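Local structure of copper-containing nitrite reductase (Bradyrhizobium sp. ORS 375, 6THE) at residues T69-I83 / L101-K114. The protein catalyses the one-electron reduction of nitrite to nitric oxide, probably passing electrons from a type 1 copper to a type 2 copper where nitrite is reduced. Residues are numbered along the deposited sequence; the frame is centred on the assembly and turned at random.
Sequences TVEIHLKNAADSAMI and LQVEPGGEKAITWK. With 9JE (pentane-1,5-diol), chain O; 9JE (pentane-1,5-diol), chain S; 9JE (pentane-1,5-diol), chain P.
Two neighbouring antiparallel strands of the N-terminal cupredoxin domain, 69-76 and 108-114, make this contact, with Val70, Ile72 and Leu74 set opposite Trp113, Ile111 and Lys109 in hydrogen-bonded pairs. Strand 28-43 flanks 69-76, while 108-114, outermost in its sheet within the chain, takes backbone bonds from a second subunit at Thr112 and Lys114. The face carrying Val70, Ile72, Ile111 and Trp113 is largely apolar. Val70 lies over one face of the Trp113 indole, CG2 standing 4.0 Å from the centroid of the six-membered ring, while Ile72 CG2 meets the ring edge; two beta-branched residues thus fit a broad, flat neighbour. Farther along, the side chains of Leu74 and Val103 cross, CD2 to CG2 3.8 Å. The face carrying Glu71, His73, Lys75 and Glu108 is mostly polar, and His73 suits it because both ring nitrogens find carboxylates: ND1 donates to Glu108 OE2 at 3.2 Å, nearly along the C-O axis, and NE2 to Glu71 OE2 at 3.1 Å, from above the carboxylate plane, which would favour a doubly protonated ring. His73 CG stands anti to the carbonyl carbon (chi1 -68°), laying the ring beside the neighbouring strand with the small methyl of Ala110, CB, over one face. A leucine in place of His73 would probably leave both carboxylates without the N-H groups that hold them beside the ring. Gly106 takes a positive phi (119°), where a CB would jam against the preceding carbonyl O; Lys75 NZ reaches its O. Asn76, whose OD1 bonds Ser35, touches the copper ligand His84; its ND2 donates to Val103 O at 3.2 Å and, within the amide plane, to Met82 O at 3.1 Å.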
loop_
_atom_site.group_PDB
_atom_site.type_symbol
_atom_site.label_atom_id
_atom_site.label_comp_id
_atom_site.label_asym_id
_atom_site.label_seq_id
_atom_site.Cartn_x
_atom_site.Cartn_y
_atom_site.Cartn_z
ATOM N N THR A 69 25.021 -19.980 7.129
ATOM C CA THR A 69 25.273 -20.250 5.724
ATOM C C THR A 69 24.282 -21.310 5.254
ATOM O O THR A 69 24.362 -22.467 5.663
ATOM C CB THR A 69 26.740 -20.639 5.484
ATOM O OG1 THR A 69 27.570 -19.636 6.070
ATOM C CG2 THR A 69 27.082 -20.786 4.017
ATOM N N VAL A 70 23.340 -20.890 4.403
ATOM C CA VAL A 70 22.270 -21.753 3.933
ATOM C C VAL A 70 22.739 -22.476 2.672
ATOM O O VAL A 70 23.007 -21.845 1.652
ATOM C CB VAL A 70 20.966 -20.964 3.691
ATOM C CG1 VAL A 70 19.832 -21.864 3.221
ATOM C CG2 VAL A 70 20.542 -20.175 4.922
ATOM N N GLU A 71 22.840 -23.807 2.770
ATOM C CA GLU A 71 23.179 -24.662 1.644
ATOM C C GLU A 71 21.885 -25.172 1.015
ATOM O O GLU A 71 21.294 -26.141 1.492
ATOM C CB GLU A 71 24.088 -25.807 2.100
ATOM C CG GLU A 71 24.586 -26.685 0.963
ATOM C CD GLU A 71 25.127 -28.046 1.368
ATOM O OE1 GLU A 71 24.820 -28.499 2.492
ATOM O OE2 GLU A 71 25.851 -28.655 0.556
ATOM N N ILE A 72 21.458 -24.501 -0.061
ATOM C CA ILE A 72 20.184 -24.784 -0.704
ATOM C C ILE A 72 20.405 -25.708 -1.901
ATOM O O ILE A 72 21.192 -25.405 -2.796
ATOM C CB ILE A 72 19.440 -23.480 -1.075
ATOM C CG1 ILE A 72 18.312 -23.714 -2.086
ATOM C CG2 ILE A 72 20.405 -22.405 -1.553
ATOM C CD1 ILE A 72 17.098 -24.411 -1.514
ATOM N N HIS A 73 19.697 -26.843 -1.882
ATOM C CA HIS A 73 19.652 -27.783 -2.990
ATOM C C HIS A 73 18.274 -27.714 -3.640
ATOM O O HIS A 73 17.258 -27.810 -2.953
ATOM C CB HIS A 73 19.952 -29.205 -2.497
ATOM C CG HIS A 73 21.357 -29.408 -2.037
ATOM N ND1 HIS A 73 22.258 -30.181 -2.743
ATOM C CD2 HIS A 73 22.017 -28.952 -0.952
ATOM C CE1 HIS A 73 23.415 -30.191 -2.111
ATOM N NE2 HIS A 73 23.292 -29.442 -1.009
ATOM N N LEU A 74 18.253 -27.545 -4.967
ATOM C CA LEU A 74 17.004 -27.505 -5.708
ATOM C C LEU A 74 16.982 -28.628 -6.742
ATOM O O LEU A 74 17.739 -28.610 -7.711
ATOM C CB LEU A 74 16.836 -26.128 -6.360
ATOM C CG LEU A 74 15.467 -25.856 -6.984
ATOM C CD1 LEU A 74 14.409 -25.627 -5.913
ATOM C CD2 LEU A 74 15.532 -24.663 -7.923
ATOM N N LYS A 75 16.103 -29.607 -6.499
ATOM C CA LYS A 75 15.865 -30.713 -7.409
ATOM C C LYS A 75 14.563 -30.446 -8.160
ATOM O O LYS A 75 13.608 -29.925 -7.587
ATOM C CB LYS A 75 15.813 -32.027 -6.620
ATOM C CG LYS A 75 15.456 -33.279 -7.413
ATOM C CD LYS A 75 16.618 -33.901 -8.159
ATOM C CE LYS A 75 16.211 -35.117 -8.962
ATOM N NZ LYS A 75 17.377 -35.762 -9.611
ATOM N N ASN A 76 14.547 -30.796 -9.450
ATOM C CA ASN A 76 13.347 -30.693 -10.264
ATOM C C ASN A 76 12.881 -32.100 -10.631
ATOM O O ASN A 76 13.678 -32.920 -11.086
ATOM C CB ASN A 76 13.568 -29.812 -11.497
ATOM C CG ASN A 76 12.285 -29.282 -12.105
ATOM O OD1 ASN A 76 11.190 -29.590 -11.638
ATOM N ND2 ASN A 76 12.410 -28.478 -13.148
ATOM N N ALA A 77 11.585 -32.360 -10.420
ATOM C CA ALA A 77 10.977 -33.649 -10.711
ATOM C C ALA A 77 11.134 -33.972 -12.195
ATOM O O ALA A 77 11.175 -33.070 -13.029
ATOM C CB ALA A 77 9.525 -33.638 -10.294
ATOM N N ALA A 78 11.217 -35.272 -12.505
ATOM C CA ALA A 78 11.489 -35.746 -13.852
ATOM C C ALA A 78 10.283 -35.514 -14.761
ATOM O O ALA A 78 10.439 -35.379 -15.974
ATOM C CB ALA A 78 11.880 -37.203 -13.812
ATOM N N ASP A 79 9.089 -35.460 -14.160
ATOM C CA ASP A 79 7.841 -35.365 -14.903
ATOM C C ASP A 79 7.420 -33.905 -15.064
ATOM O O ASP A 79 6.357 -33.627 -15.616
ATOM C CB ASP A 79 6.747 -36.238 -14.277
ATOM C CG ASP A 79 6.457 -35.923 -12.819
ATOM O OD1 ASP A 79 7.419 -35.873 -12.024
ATOM O OD2 ASP A 79 5.270 -35.735 -12.487
ATOM N N SER A 80 8.265 -32.982 -14.587
ATOM C CA SER A 80 8.010 -31.554 -14.706
ATOM C C SER A 80 8.148 -31.116 -16.163
ATOM O O SER A 80 8.918 -31.703 -16.921
ATOM C CB SER A 80 8.920 -30.760 -13.806
ATOM O OG SER A 80 8.613 -30.997 -12.440
ATOM N N ALA A 81 7.395 -30.075 -16.535
ATOM C CA ALA A 81 7.352 -29.595 -17.906
ATOM C C ALA A 81 8.019 -28.225 -18.016
ATOM O O ALA A 81 8.141 -27.682 -19.113
ATOM C CB ALA A 81 5.923 -29.557 -18.391
ATOM N N MET A 82 8.456 -27.680 -16.873
ATOM C CA MET A 82 9.000 -26.331 -16.822
ATOM C C MET A 82 10.334 -26.324 -16.080
ATOM O O MET A 82 10.595 -27.188 -15.243
ATOM C CB MET A 82 8.032 -25.373 -16.118
ATOM C CG MET A 82 6.699 -25.203 -16.828
ATOM S SD MET A 82 6.837 -24.446 -18.470
ATOM C CE MET A 82 7.270 -22.762 -18.033
ATOM N N ILE A 83 11.168 -25.329 -16.409
ATOM C CA ILE A 83 12.379 -25.020 -15.665
ATOM C C ILE A 83 11.963 -24.280 -14.396
ATOM O O ILE A 83 11.080 -23.425 -14.437
ATOM C CB ILE A 83 13.350 -24.184 -16.528
ATOM C CG1 ILE A 83 13.657 -24.865 -17.865
ATOM C CG2 ILE A 83 14.623 -23.855 -15.758
ATOM C CD1 ILE A 83 14.186 -23.931 -18.931
ATOM N N LEU A 101 20.476 -21.373 -10.111
ATOM C CA LEU A 101 19.564 -22.399 -9.633
ATOM C C LEU A 101 18.461 -22.650 -10.661
ATOM O O LEU A 101 17.375 -23.104 -10.309
ATOM C CB LEU A 101 18.988 -21.992 -8.271
ATOM C CG LEU A 101 19.801 -22.415 -7.048
ATOM C CD1 LEU A 101 19.179 -21.864 -5.775
ATOM C CD2 LEU A 101 19.922 -23.930 -6.960
ATOM N N GLN A 102 18.761 -22.358 -11.932
ATOM C CA GLN A 102 17.876 -22.708 -13.031
ATOM C C GLN A 102 18.021 -24.204 -13.303
ATOM O O GLN A 102 18.981 -24.635 -13.941
ATOM C CB GLN A 102 18.186 -21.864 -14.270
ATOM C CG GLN A 102 18.000 -20.365 -14.065
ATOM C CD GLN A 102 16.561 -19.943 -13.884
ATOM O OE1 GLN A 102 15.636 -20.553 -14.418
ATOM N NE2 GLN A 102 16.362 -18.874 -13.128
ATOM N N VAL A 103 17.059 -24.983 -12.795
ATOM C CA VAL A 103 17.146 -26.435 -12.811
ATOM C C VAL A 103 16.155 -26.990 -13.832
ATOM O O VAL A 103 14.961 -26.700 -13.771
ATOM C CB VAL A 103 16.922 -27.035 -11.407
ATOM C CG1 VAL A 103 17.038 -28.551 -11.411
ATOM C CG2 VAL A 103 17.870 -26.438 -10.376
ATOM N N GLU A 104 16.682 -27.789 -14.767
ATOM C CA GLU A 104 15.882 -28.510 -15.744
ATOM C C GLU A 104 15.237 -29.715 -15.061
ATOM O O GLU A 104 15.805 -30.261 -14.116
ATOM C CB GLU A 104 16.760 -28.973 -16.910
ATOM C CG GLU A 104 17.206 -27.848 -17.830
ATOM C CD GLU A 104 16.177 -27.354 -18.835
ATOM O OE1 GLU A 104 15.085 -27.953 -18.917
ATOM O OE2 GLU A 104 16.475 -26.369 -19.540
ATOM N N PRO A 105 14.034 -30.154 -15.503
ATOM C CA PRO A 105 13.387 -31.342 -14.940
ATOM C C PRO A 105 14.285 -32.577 -14.982
ATOM O O PRO A 105 14.625 -33.068 -16.057
ATOM C CB PRO A 105 12.156 -31.536 -15.840
ATOM C CG PRO A 105 11.852 -30.144 -16.346
ATOM C CD PRO A 105 13.213 -29.507 -16.539
ATOM N N GLY A 106 14.669 -33.056 -13.793
ATOM C CA GLY A 106 15.521 -34.226 -13.658
ATOM C C GLY A 106 16.839 -33.905 -12.956
ATOM O O GLY A 106 17.347 -34.721 -12.189
ATOM N N GLY A 107 17.379 -32.711 -13.228
ATOM C CA GLY A 107 18.677 -32.298 -12.717
ATOM C C GLY A 107 18.605 -31.770 -11.287
ATOM O O GLY A 107 17.547 -31.803 -10.658
ATOM N N GLU A 108 19.751 -31.283 -10.790
ATOM C CA GLU A 108 19.876 -30.747 -9.443
ATOM C C GLU A 108 21.058 -29.779 -9.391
ATOM O O GLU A 108 22.153 -30.109 -9.843
ATOM C CB GLU A 108 20.059 -31.882 -8.433
ATOM C CG GLU A 108 20.089 -31.416 -6.986
ATOM C CD GLU A 108 20.482 -32.472 -5.967
ATOM O OE1 GLU A 108 20.046 -33.633 -6.116
ATOM O OE2 GLU A 108 21.226 -32.132 -5.025
ATOM N N LYS A 109 20.814 -28.589 -8.830
ATOM C CA LYS A 109 21.847 -27.584 -8.625
ATOM C C LYS A 109 21.873 -27.178 -7.152
ATOM O O LYS A 109 20.885 -27.355 -6.440
ATOM C CB LYS A 109 21.607 -26.370 -9.528
ATOM C CG LYS A 109 21.994 -26.549 -10.991
ATOM C CD LYS A 109 21.935 -25.257 -11.780
ATOM C CE LYS A 109 22.459 -25.381 -13.195
ATOM N NZ LYS A 109 21.492 -26.064 -14.085
ATOM N N ALA A 110 23.014 -26.631 -6.712
ATOM C CA ALA A 110 23.202 -26.242 -5.323
ATOM C C ALA A 110 24.103 -25.012 -5.226
ATOM O O ALA A 110 25.110 -24.916 -5.926
ATOM C CB ALA A 110 23.763 -27.400 -4.533
ATOM N N ILE A 111 23.716 -24.081 -4.345
ATOM C CA ILE A 111 24.508 -22.906 -4.008
ATOM C C ILE A 111 24.505 -22.738 -2.490
ATOM O O ILE A 111 23.683 -23.337 -1.797
ATOM C CB ILE A 111 23.972 -21.638 -4.709
ATOM C CG1 ILE A 111 22.489 -21.400 -4.407
ATOM C CG2 ILE A 111 24.252 -21.671 -6.205
ATOM C CD1 ILE A 111 22.113 -19.945 -4.250
ATOM N N THR A 112 25.435 -21.915 -1.989
ATOM C CA THR A 112 25.451 -21.522 -0.588
ATOM C C THR A 112 25.410 -19.999 -0.492
ATOM O O THR A 112 26.110 -19.309 -1.230
ATOM C CB THR A 112 26.666 -22.092 0.160
ATOM O OG1 THR A 112 27.857 -21.620 -0.471
ATOM C CG2 THR A 112 26.677 -23.604 0.219
ATOM N N TRP A 113 24.574 -19.496 0.423
ATOM C CA TRP A 113 24.504 -18.076 0.727
ATOM C C TRP A 113 24.411 -17.877 2.237
ATOM O O TRP A 113 23.911 -18.742 2.952
ATOM C CB TRP A 113 23.340 -17.404 -0.017
ATOM C CG TRP A 113 21.987 -17.951 0.321
ATOM C CD1 TRP A 113 21.351 -18.997 -0.283
ATOM C CD2 TRP A 113 21.091 -17.474 1.342
ATOM N NE1 TRP A 113 20.126 -19.207 0.292
ATOM C CE2 TRP A 113 19.938 -18.290 1.291
ATOM C CE3 TRP A 113 21.147 -16.448 2.293
ATOM C CZ2 TRP A 113 18.856 -18.106 2.153
ATOM C CZ3 TRP A 113 20.078 -16.266 3.145
ATOM C CH2 TRP A 113 18.950 -17.086 3.074
ATOM N N LYS A 114 24.903 -16.725 2.708
ATOM C CA LYS A 114 24.915 -16.408 4.127
ATOM C C LYS A 114 23.830 -15.377 4.427
ATOM O O LYS A 114 23.701 -14.380 3.718
ATOM C CB LYS A 114 26.299 -15.907 4.553
ATOM C CG LYS A 114 26.528 -15.828 6.056
ATOM C CD LYS A 114 27.898 -15.305 6.436
ATOM C CE LYS A 114 28.099 -15.225 7.935
ATOM N NZ LYS A 114 29.457 -14.748 8.287
HETATM C C02 9JE O . 9.170 -37.109 -7.551
HETATM C C03 9JE O . 8.143 -36.829 -8.618
HETATM C C04 9JE O . 6.726 -36.785 -8.098
HETATM C C05 9JE O . 5.694 -36.553 -9.175
HETATM C C06 9JE O . 4.943 -37.800 -9.571
HETATM O O01 9JE O . 10.477 -37.188 -8.094
HETATM O O07 9JE O . 4.245 -37.617 -10.791
HETATM C C02 9JE S . 26.158 -34.104 -1.957
HETATM C C03 9JE S . 25.001 -33.827 -2.884
HETATM C C04 9JE S . 24.314 -35.073 -3.385
HETATM C C05 9JE S . 23.026 -35.386 -2.661
HETATM C C06 9JE S . 21.820 -35.431 -3.567
HETATM O O01 9JE S . 26.559 -32.933 -1.268
HETATM O O07 9JE S . 20.935 -34.356 -3.304
HETATM C C02 9JE P . 25.528 -29.085 7.183
HETATM C C03 9JE P . 26.574 -29.961 6.538
HETATM C C04 9JE P . 26.401 -30.110 5.047
HETATM C C05 9JE P . 25.990 -31.500 4.625
HETATM C C06 9JE P . 26.074 -31.730 3.138
HETATM O O01 9JE P . 24.276 -29.742 7.274
HETATM O O07 9JE P . 27.412 -31.910 2.707
#